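PDB 4OVD: peptidoglycan glycosyltransferase from Atopobium parvulum, which is a penicillin-binding protein that joins a dimerisation domain to the larger penicillin-binding domain of its family. Local coordinates for residues D374-G379 and I422-A427; H380-D385 and P417-I422; G432-P437 and P451-I456. One frame throughout, in Å; residues are numbered along the deposited sequence.

Contact 1: D374-G379 and I422-A427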
loop_
_atom_site.group_PDB
_atom_site.type_symbol
_atom_site.label_atom_id
_atom_site.label_comp_id
_atom_site.label_asym_id
_atom_site.label_seq_id
_atom_site.Cartn_x
_atom_site.Cartn_y
_atom_site.Cartn_z
ATOM N N ASP A 374 -4.877 -11.239 12.108
ATOM C CA ASP A 374 -4.254 -12.334 11.414
ATOM C C ASP A 374 -5.024 -12.668 10.147
ATOM O O ASP A 374 -4.442 -12.841 9.100
ATOM C CB ASP A 374 -4.185 -13.528 12.339
ATOM C CG ASP A 374 -3.289 -14.593 11.821
ATOM O OD1 ASP A 374 -2.063 -14.438 12.011
ATOM O OD2 ASP A 374 -3.807 -15.595 11.287
ATOM N N LYS A 375 -6.352 -12.715 10.231
ATOM C CA LYS A 375 -7.132 -13.011 9.071
ATOM C C LYS A 375 -6.925 -11.906 8.023
ATOM O O LYS A 375 -6.931 -12.174 6.838
ATOM C CB LYS A 375 -8.598 -13.048 9.533
ATOM C CG LYS A 375 -9.563 -13.892 8.735
ATOM C CD LYS A 375 -10.857 -14.019 9.524
ATOM C CE LYS A 375 -11.739 -15.170 9.058
ATOM N NZ LYS A 375 -12.047 -15.134 7.605
ATOM N N PHE A 376 -6.758 -10.648 8.462
ATOM C CA PHE A 376 -6.537 -9.536 7.539
ATOM C C PHE A 376 -5.128 -9.514 6.946
ATOM O O PHE A 376 -4.777 -8.568 6.175
ATOM C CB PHE A 376 -6.803 -8.204 8.214
ATOM C CG PHE A 376 -8.192 -7.652 8.025
ATOM C CD1 PHE A 376 -8.516 -7.017 6.838
ATOM C CD2 PHE A 376 -9.149 -7.692 9.033
ATOM C CE1 PHE A 376 -9.761 -6.439 6.641
ATOM C CE2 PHE A 376 -10.377 -7.110 8.844
ATOM C CZ PHE A 376 -10.691 -6.481 7.644
ATOM N N GLY A 377 -4.307 -10.501 7.306
ATOM C CA GLY A 377 -2.928 -10.586 6.769
ATOM C C GLY A 377 -1.896 -9.672 7.471
ATOM O O GLY A 377 -0.751 -9.564 7.020
ATOM N N ILE A 378 -2.267 -9.071 8.596
ATOM C CA ILE A 378 -1.364 -8.134 9.272
ATOM C C ILE A 378 -0.247 -8.914 9.875
ATOM O O ILE A 378 -0.494 -9.843 10.593
ATOM C CB ILE A 378 -2.092 -7.317 10.324
ATOM C CG1 ILE A 378 -3.251 -6.555 9.681
ATOM C CG2 ILE A 378 -1.117 -6.340 10.980
ATOM C CD1 ILE A 378 -2.843 -5.764 8.443
ATOM N N GLY A 379 1.003 -8.563 9.546
ATOM C CA GLY A 379 2.118 -9.331 10.010
ATOM C C GLY A 379 2.466 -10.482 9.081
ATOM O O GLY A 379 3.245 -11.315 9.441
ATOM N N ILE A 422 -2.874 -1.510 2.743
ATOM C CA ILE A 422 -3.530 -1.428 1.470
ATOM C C ILE A 422 -4.225 -2.732 1.187
ATOM O O ILE A 422 -5.393 -2.764 0.831
ATOM C CB ILE A 422 -2.492 -1.092 0.383
ATOM C CG1 ILE A 422 -1.937 0.335 0.602
ATOM C CG2 ILE A 422 -3.088 -1.231 -0.977
ATOM C CD1 ILE A 422 -0.822 0.688 -0.314
ATOM N N ARG A 423 -3.532 -3.824 1.409
ATOM C CA ARG A 423 -4.108 -5.110 1.130
ATOM C C ARG A 423 -5.357 -5.317 2.001
ATOM O O ARG A 423 -6.385 -5.811 1.539
ATOM C CB ARG A 423 -3.098 -6.214 1.335
ATOM C CG ARG A 423 -3.666 -7.570 1.016
ATOM C CD ARG A 423 -2.720 -8.698 1.338
ATOM N NE ARG A 423 -3.367 -9.957 0.950
ATOM C CZ ARG A 423 -3.136 -11.127 1.526
ATOM N NH1 ARG A 423 -2.324 -11.233 2.584
ATOM N NH2 ARG A 423 -3.771 -12.197 1.081
ATOM N N ALA A 424 -5.282 -4.963 3.265
ATOM C CA ALA A 424 -6.443 -5.118 4.129
ATOM C C ALA A 424 -7.627 -4.315 3.617
ATOM O O ALA A 424 -8.743 -4.858 3.564
ATOM C CB ALA A 424 -6.106 -4.696 5.547
ATOM N N TYR A 425 -7.389 -3.056 3.177
ATOM C CA TYR A 425 -8.470 -2.227 2.676
ATOM C C TYR A 425 -9.168 -2.860 1.474
ATOM O O TYR A 425 -10.384 -2.656 1.282
ATOM C CB TYR A 425 -7.942 -0.841 2.316
ATOM C CG TYR A 425 -7.872 0.119 3.491
ATOM C CD1 TYR A 425 -7.266 -0.199 4.665
ATOM C CD2 TYR A 425 -8.444 1.364 3.389
ATOM C CE1 TYR A 425 -7.154 0.745 5.733
ATOM C CE2 TYR A 425 -8.400 2.280 4.420
ATOM C CZ TYR A 425 -7.749 1.989 5.592
ATOM O OH TYR A 425 -7.791 2.933 6.610
ATOM N N THR A 426 -8.436 -3.652 0.682
ATOM C CA THR A 426 -9.074 -4.280 -0.455
ATOM C C THR A 426 -10.287 -5.108 -0.004
ATOM O O THR A 426 -11.244 -5.100 -0.716
ATOM C CB THR A 426 -8.171 -5.098 -1.411
ATOM O OG1 THR A 426 -7.652 -6.281 -0.768
ATOM C CG2 THR A 426 -7.073 -4.246 -1.938
ATOM N N ALA A 427 -10.244 -5.785 1.140
ATOM C CA ALA A 427 -11.373 -6.543 1.609
ATOM C C ALA A 427 -12.602 -5.663 1.795
ATOM O O ALA A 427 -13.722 -6.056 1.446
ATOM C CB ALA A 427 -11.048 -7.289 2.892
HETATM O O HOH W 1 -0.777 -9.181 3.943
#

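Contact 2: H380-D385 and P417-I422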
loop_
_atom_site.group_PDB
_atom_site.type_symbol
_atom_site.label_atom_id
_atom_site.label_comp_id
_atom_site.label_asym_id
_atom_site.label_seq_id
_atom_site.Cartn_x
_atom_site.Cartn_y
_atom_site.Cartn_z
ATOM N N HIS A 380 1.885 -10.537 7.887
ATOM C CA HIS A 380 2.175 -11.587 6.919
ATOM C C HIS A 380 2.470 -10.904 5.614
ATOM O O HIS A 380 1.840 -9.889 5.280
ATOM C CB HIS A 380 0.942 -12.484 6.702
ATOM C CG HIS A 380 0.533 -13.252 7.910
ATOM N ND1 HIS A 380 0.889 -14.566 8.104
ATOM C CD2 HIS A 380 -0.211 -12.898 8.985
ATOM C CE1 HIS A 380 0.372 -14.993 9.245
ATOM N NE2 HIS A 380 -0.292 -13.996 9.801
ATOM N N THR A 381 3.358 -11.464 4.831
ATOM C CA THR A 381 3.658 -10.843 3.543
ATOM C C THR A 381 2.384 -10.892 2.694
ATOM O O THR A 381 1.551 -11.740 2.836
ATOM C CB THR A 381 4.841 -11.572 2.861
ATOM O OG1 THR A 381 4.633 -12.974 3.007
ATOM C CG2 THR A 381 6.129 -11.239 3.549
ATOM N N THR A 382 2.220 -9.937 1.823
ATOM C CA THR A 382 1.079 -9.862 1.022
ATOM C C THR A 382 1.138 -10.739 -0.186
ATOM O O THR A 382 0.145 -10.998 -0.754
ATOM C CB THR A 382 0.904 -8.422 0.524
ATOM O OG1 THR A 382 2.045 -8.016 -0.247
ATOM C CG2 THR A 382 0.748 -7.513 1.711
ATOM N N GLY A 383 2.317 -11.152 -0.601
ATOM C CA GLY A 383 2.438 -11.949 -1.806
ATOM C C GLY A 383 2.745 -11.065 -3.001
ATOM O O GLY A 383 2.792 -11.548 -4.086
ATOM N N ILE A 384 2.913 -9.754 -2.811
ATOM C CA ILE A 384 3.208 -8.835 -3.940
ATOM C C ILE A 384 4.466 -9.303 -4.693
ATOM O O ILE A 384 5.421 -9.873 -4.098
ATOM C CB ILE A 384 3.358 -7.366 -3.469
ATOM C CG1 ILE A 384 3.617 -6.410 -4.642
ATOM C CG2 ILE A 384 4.497 -7.241 -2.441
ATOM C CD1 ILE A 384 3.375 -4.990 -4.306
ATOM N N ASP A 385 4.481 -9.095 -6.014
ATOM C CA ASP A 385 5.612 -9.560 -6.787
ATOM C C ASP A 385 6.651 -8.453 -6.935
ATOM O O ASP A 385 6.860 -7.917 -8.024
ATOM C CB ASP A 385 5.159 -10.140 -8.135
ATOM C CG ASP A 385 4.302 -9.173 -8.925
ATOM O OD1 ASP A 385 3.651 -8.264 -8.318
ATOM O OD2 ASP A 385 4.207 -9.354 -10.159
ATOM N N PRO A 417 4.635 -2.689 6.817
ATOM C CA PRO A 417 4.716 -1.908 5.616
ATOM C C PRO A 417 3.310 -1.535 5.264
ATOM O O PRO A 417 2.389 -2.340 5.508
ATOM C CB PRO A 417 5.262 -2.913 4.577
ATOM C CG PRO A 417 4.883 -4.235 5.094
ATOM C CD PRO A 417 4.891 -4.123 6.576
ATOM N N PHE A 418 3.136 -0.388 4.620
ATOM C CA PHE A 418 1.819 0.077 4.261
ATOM C C PHE A 418 1.109 -0.829 3.242
ATOM O O PHE A 418 -0.114 -0.861 3.198
ATOM C CB PHE A 418 1.796 1.526 3.850
ATOM C CG PHE A 418 1.814 2.485 5.029
ATOM C CD1 PHE A 418 0.704 2.649 5.826
ATOM C CD2 PHE A 418 2.943 3.211 5.311
ATOM C CE1 PHE A 418 0.724 3.497 6.930
ATOM C CE2 PHE A 418 2.994 4.001 6.442
ATOM C CZ PHE A 418 1.898 4.168 7.238
ATOM N N ILE A 419 1.875 -1.616 2.485
ATOM C CA ILE A 419 1.279 -2.539 1.535
ATOM C C ILE A 419 0.340 -3.549 2.252
ATOM O O ILE A 419 -0.679 -4.008 1.676
ATOM C CB ILE A 419 2.341 -3.249 0.664
ATOM C CG1 ILE A 419 1.678 -3.904 -0.578
ATOM C CG2 ILE A 419 3.115 -4.244 1.491
ATOM C CD1 ILE A 419 1.034 -2.914 -1.577
ATOM N N GLN A 420 0.584 -3.788 3.532
ATOM C CA GLN A 420 -0.289 -4.655 4.296
ATOM C C GLN A 420 -1.614 -3.960 4.611
ATOM O O GLN A 420 -2.694 -4.581 4.647
ATOM C CB GLN A 420 0.390 -5.062 5.599
ATOM C CG GLN A 420 1.423 -6.153 5.400
ATOM C CD GLN A 420 1.996 -6.665 6.692
ATOM O OE1 GLN A 420 1.400 -6.504 7.803
ATOM N NE2 GLN A 420 3.141 -7.327 6.576
ATOM N N VAL A 421 -1.531 -2.657 4.824
ATOM C CA VAL A 421 -2.720 -1.870 5.106
ATOM C C VAL A 421 -3.541 -1.798 3.853
ATOM O O VAL A 421 -4.766 -1.988 3.882
ATOM C CB VAL A 421 -2.378 -0.462 5.589
ATOM C CG1 VAL A 421 -3.649 0.325 5.818
ATOM C CG2 VAL A 421 -1.546 -0.549 6.877
ATOM N N ILE A 422 -2.874 -1.510 2.743
ATOM C CA ILE A 422 -3.530 -1.428 1.470
ATOM C C ILE A 422 -4.225 -2.732 1.187
ATOM O O ILE A 422 -5.393 -2.764 0.831
ATOM C CB ILE A 422 -2.492 -1.092 0.383
ATOM C CG1 ILE A 422 -1.937 0.335 0.602
ATOM C CG2 ILE A 422 -3.088 -1.231 -0.977
ATOM C CD1 ILE A 422 -0.822 0.688 -0.314
#

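Contact 3: G432-P437 and P451-I456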
loop_
_atom_site.group_PDB
_atom_site.type_symbol
_atom_site.label_atom_id
_atom_site.label_comp_id
_atom_site.label_asym_id
_atom_site.label_seq_id
_atom_site.Cartn_x
_atom_site.Cartn_y
_atom_site.Cartn_z
ATOM N N GLY A 432 -15.524 -7.899 0.782
ATOM C CA GLY A 432 -14.992 -8.742 1.789
ATOM C C GLY A 432 -13.876 -9.627 1.406
ATOM O O GLY A 432 -13.344 -10.345 2.279
ATOM N N THR A 433 -13.558 -9.660 0.115
ATOM C CA THR A 433 -12.474 -10.531 -0.334
ATOM C C THR A 433 -11.163 -9.743 -0.517
ATOM O O THR A 433 -11.125 -8.795 -1.271
ATOM C CB THR A 433 -12.887 -11.268 -1.600
ATOM O OG1 THR A 433 -13.980 -12.124 -1.287
ATOM C CG2 THR A 433 -11.753 -12.151 -2.152
HETATM N N MSE A 434 -10.116 -10.115 0.204
HETATM C CA MSE A 434 -8.792 -9.466 0.087
HETATM C C MSE A 434 -8.000 -10.019 -1.079
HETATM O O MSE A 434 -8.005 -11.228 -1.331
HETATM C CB MSE A 434 -8.135 -9.655 1.455
HETATM C CG MSE A 434 -6.723 -9.242 1.529
HETATM SE SE MSE A 434 -6.369 -8.946 3.427
HETATM C CE MSE A 434 -6.006 -10.838 3.702
ATOM N N VAL A 435 -7.401 -9.153 -1.884
ATOM C CA VAL A 435 -6.679 -9.612 -3.047
ATOM C C VAL A 435 -5.210 -9.438 -2.841
ATOM O O VAL A 435 -4.818 -8.863 -1.878
ATOM C CB VAL A 435 -7.120 -8.839 -4.311
ATOM C CG1 VAL A 435 -8.631 -8.973 -4.534
ATOM C CG2 VAL A 435 -6.735 -7.387 -4.221
ATOM N N THR A 436 -4.408 -9.932 -3.766
ATOM C CA THR A 436 -2.980 -9.863 -3.665
ATOM C C THR A 436 -2.552 -8.725 -4.561
ATOM O O THR A 436 -2.792 -8.824 -5.736
ATOM C CB THR A 436 -2.322 -11.107 -4.224
ATOM O OG1 THR A 436 -2.681 -12.247 -3.438
ATOM C CG2 THR A 436 -0.819 -10.921 -4.191
ATOM N N PRO A 437 -1.945 -7.651 -4.016
ATOM C CA PRO A 437 -1.499 -6.565 -4.925
ATOM C C PRO A 437 -0.354 -7.111 -5.811
ATOM O O PRO A 437 0.435 -7.903 -5.356
ATOM C CB PRO A 437 -1.068 -5.410 -3.986
ATOM C CG PRO A 437 -1.538 -5.808 -2.628
ATOM C CD PRO A 437 -1.655 -7.334 -2.609
ATOM N N PRO A 451 -3.843 -15.257 -5.598
ATOM C CA PRO A 451 -4.675 -15.690 -4.465
ATOM C C PRO A 451 -5.551 -14.586 -3.875
ATOM O O PRO A 451 -5.152 -13.402 -3.830
ATOM C CB PRO A 451 -3.640 -16.139 -3.403
ATOM C CG PRO A 451 -2.308 -16.252 -4.136
ATOM C CD PRO A 451 -2.397 -15.292 -5.285
ATOM N N THR A 452 -6.761 -14.979 -3.497
ATOM C CA THR A 452 -7.719 -14.091 -2.842
ATOM C C THR A 452 -8.058 -14.766 -1.510
ATOM O O THR A 452 -7.809 -15.954 -1.343
ATOM C CB THR A 452 -9.038 -13.883 -3.620
ATOM O OG1 THR A 452 -9.687 -15.140 -3.819
ATOM C CG2 THR A 452 -8.852 -13.196 -4.957
ATOM N N LYS A 453 -8.639 -14.024 -0.572
ATOM C CA LYS A 453 -8.977 -14.571 0.728
ATOM C C LYS A 453 -10.246 -13.888 1.268
ATOM O O LYS A 453 -10.309 -12.673 1.307
ATOM C CB LYS A 453 -7.817 -14.266 1.670
ATOM C CG LYS A 453 -7.910 -14.936 3.024
ATOM C CD LYS A 453 -6.739 -14.501 3.885
ATOM C CE LYS A 453 -6.650 -15.271 5.188
ATOM N NZ LYS A 453 -5.479 -14.737 5.943
ATOM N N ASP A 454 -11.207 -14.652 1.740
ATOM C CA ASP A 454 -12.445 -14.086 2.292
ATOM C C ASP A 454 -12.148 -13.715 3.713
ATOM O O ASP A 454 -11.892 -14.566 4.535
ATOM C CB ASP A 454 -13.597 -15.076 2.246
ATOM C CG ASP A 454 -14.029 -15.396 0.832
ATOM O OD1 ASP A 454 -13.470 -14.816 -0.134
ATOM O OD2 ASP A 454 -14.939 -16.216 0.696
ATOM N N VAL A 455 -12.151 -12.435 3.994
ATOM C CA VAL A 455 -11.787 -11.970 5.322
ATOM C C VAL A 455 -12.997 -11.583 6.154
ATOM O O VAL A 455 -13.080 -11.921 7.307
ATOM C CB VAL A 455 -10.758 -10.809 5.171
ATOM C CG1 VAL A 455 -10.353 -10.258 6.500
ATOM C CG2 VAL A 455 -9.556 -11.340 4.437
ATOM N N ILE A 456 -13.879 -10.799 5.576
ATOM C CA ILE A 456 -15.113 -10.378 6.223
ATOM C C ILE A 456 -16.268 -10.591 5.239
ATOM O O ILE A 456 -16.044 -10.783 4.036
ATOM C CB ILE A 456 -15.063 -8.894 6.605
ATOM C CG1 ILE A 456 -14.741 -8.068 5.392
ATOM C CG2 ILE A 456 -14.011 -8.637 7.686
ATOM C CD1 ILE A 456 -14.599 -6.622 5.708
HETATM O O HOH W 2 -5.355 -12.283 -1.177
HETATM O O HOH W 3 -5.604 -11.466 -5.729
#

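Contact 1: D374-G379 and I422-A427
A first torsion of -94° on Phe376, away from the staggered positions, turns its ring onto helix 418-429. There CD1 of Phe376 lies 3.6 Å from CB of Ala424. The neighbouring CE1 has Ala424 O at the ring edge and in its plane, at 3.6 Å, and reaches CB of Ala427 at 4.1 Å. Ala424 and Ala427 are three residues apart and share one side of the helix, where two methyls form a low surface that lets the ring come close to the backbone. Ile378 adds a looser touch, its CD1 standing 4.5 Å from Ala424 CB. With CG anti to the backbone N (chi1 -179°) and the rest of the chain extended, Arg423 brings NH1 to 4.3 Å from Gly377 CA. A water in the guanidinium plane accepts from Arg423 NH1 at 2.9 Å and lies within reach of Gly377 O, to which it may donate. No direct hydrogen bond joins the segments. Phe376 is buried among helix 418-429, Ile300 and Ser303 of helix 298-307, and Val455 and Ile456. Gly377, with positive phi, ends helix 366-375 in a Schellman motif, and it is this helix terminus that packs on helix 418-429 in the penicillin-binding domain.

Contact 2: H380-D385 and P417-I422
Thr382 lays its methyl over the first turn of helix 418-429, with CG2 3.8 Å from Ile419 O, 4.0 Å from Ile419 CG2 and equally far from Gln420 CG. Its chi1 of 60° sets CG2 beside its own backbone N, facing the helix, and leaves OG1 between N and the carbonyl carbon. From there OG1 takes the amide of Ile384 in an ST turn (Ile384 N to Thr382 OG1 3.2 Å, 156° at the hydrogen). The same hydroxyl is bonded to a carboxylate oxygen of Glu389, whose other oxygen takes Gly383 N, so one carboxylate holds both the hydroxyl and an amide of the turn. Further along, Ile384 meets the helix through the end of its side chain, CD1 to Ile419 CD1 at 4.2 Å, the two branches crossing at an angle. Gln420 runs extended beyond CG and brings its amide beside the carbonyl of His380. NE2 of Gln420 comes within 3.2 Å of His380 O, but the angle is too poor for a hydrogen bond; NE2 serves Thr391 O instead, and OE1 takes Gly379 N. His380 NE2 is hydrogen-bonded to Asp374 OD1. No hydrogen bond crosses the contact; methyls and methylenes do most of the touching, partly against backbone carbonyls, while the buried amide and hydroxyl spend their hydrogen bonds on loop residues, which probably fixes the course of the 380-385 loop over the helix.

Contact 3: G432-P437 and P451-I456
Met434 and Lys453 form an antiparallel hydrogen-bonded pair, Met434 N giving to Lys453 O at 2.8 Å and Lys453 N returning to Met434 O at 3.0 Å. One residue away, Thr433 and Asp454 make the adjoining non-hydrogen-bonded pair. Their side chains lie alongside each other, and Thr433 OG1 donates to Asp454 OD1 at 3.0 Å, coming in from above the carboxylate plane, 50° out of it. At one end Gly432 O takes two amides: Val455 N at 3.0 Å and, more weakly, Ile456 N at 3.4 Å. At the other end Pro451 O is the busy acceptor. Thr436 OG1 gives to it at 2.8 Å, and two waters do the same, one shared with Met434 O and the other accepting from Thr436 N; the second of these waters bridges the strands beyond the last direct backbone bond. Packing follows the alternation of the strands. Thr433 CG2 rests against Thr452 beside the Thr433-Asp454 pair, while on the opposite face the selenomethionine Met434 bends at chi3 (85°) and lodges its CE 3.7 Å from both Val455 CG2 and Lys453 CD. Lys453 continues fully extended, and its NZ bonds to Lys375 O. Helix 418-429 covers Met434 through Arg423, Thr426 and Ala427. The pairing therefore rests mainly on backbone bonds, with a polar Thr433-Asp454 side and a Met434 side, turned toward helix 418-429, where Met434 meets Val455 and the Lys453 aliphatic chain.

Overall arrangement
All three contacts lie in the penicillin-binding domain and gather around helix 418-429. Contacts 1 and 2 both use it, share Ile422 and have centres 8 Å apart; contact 2 is nested within the loop that contact 1 closes. Contact 3 follows in series, its strand 433-434 coming directly after the helix, with its centre 8 Å from that of contact 1 and 12 Å from that of contact 2. Ala427 O probably bonds to Gly432 N at this junction, and Thr382 and Ile384 pack on Thr436 and Pro437. One helix thus has the end of helix 366-375, the following loop and a two-stranded antiparallel sheet packed against it.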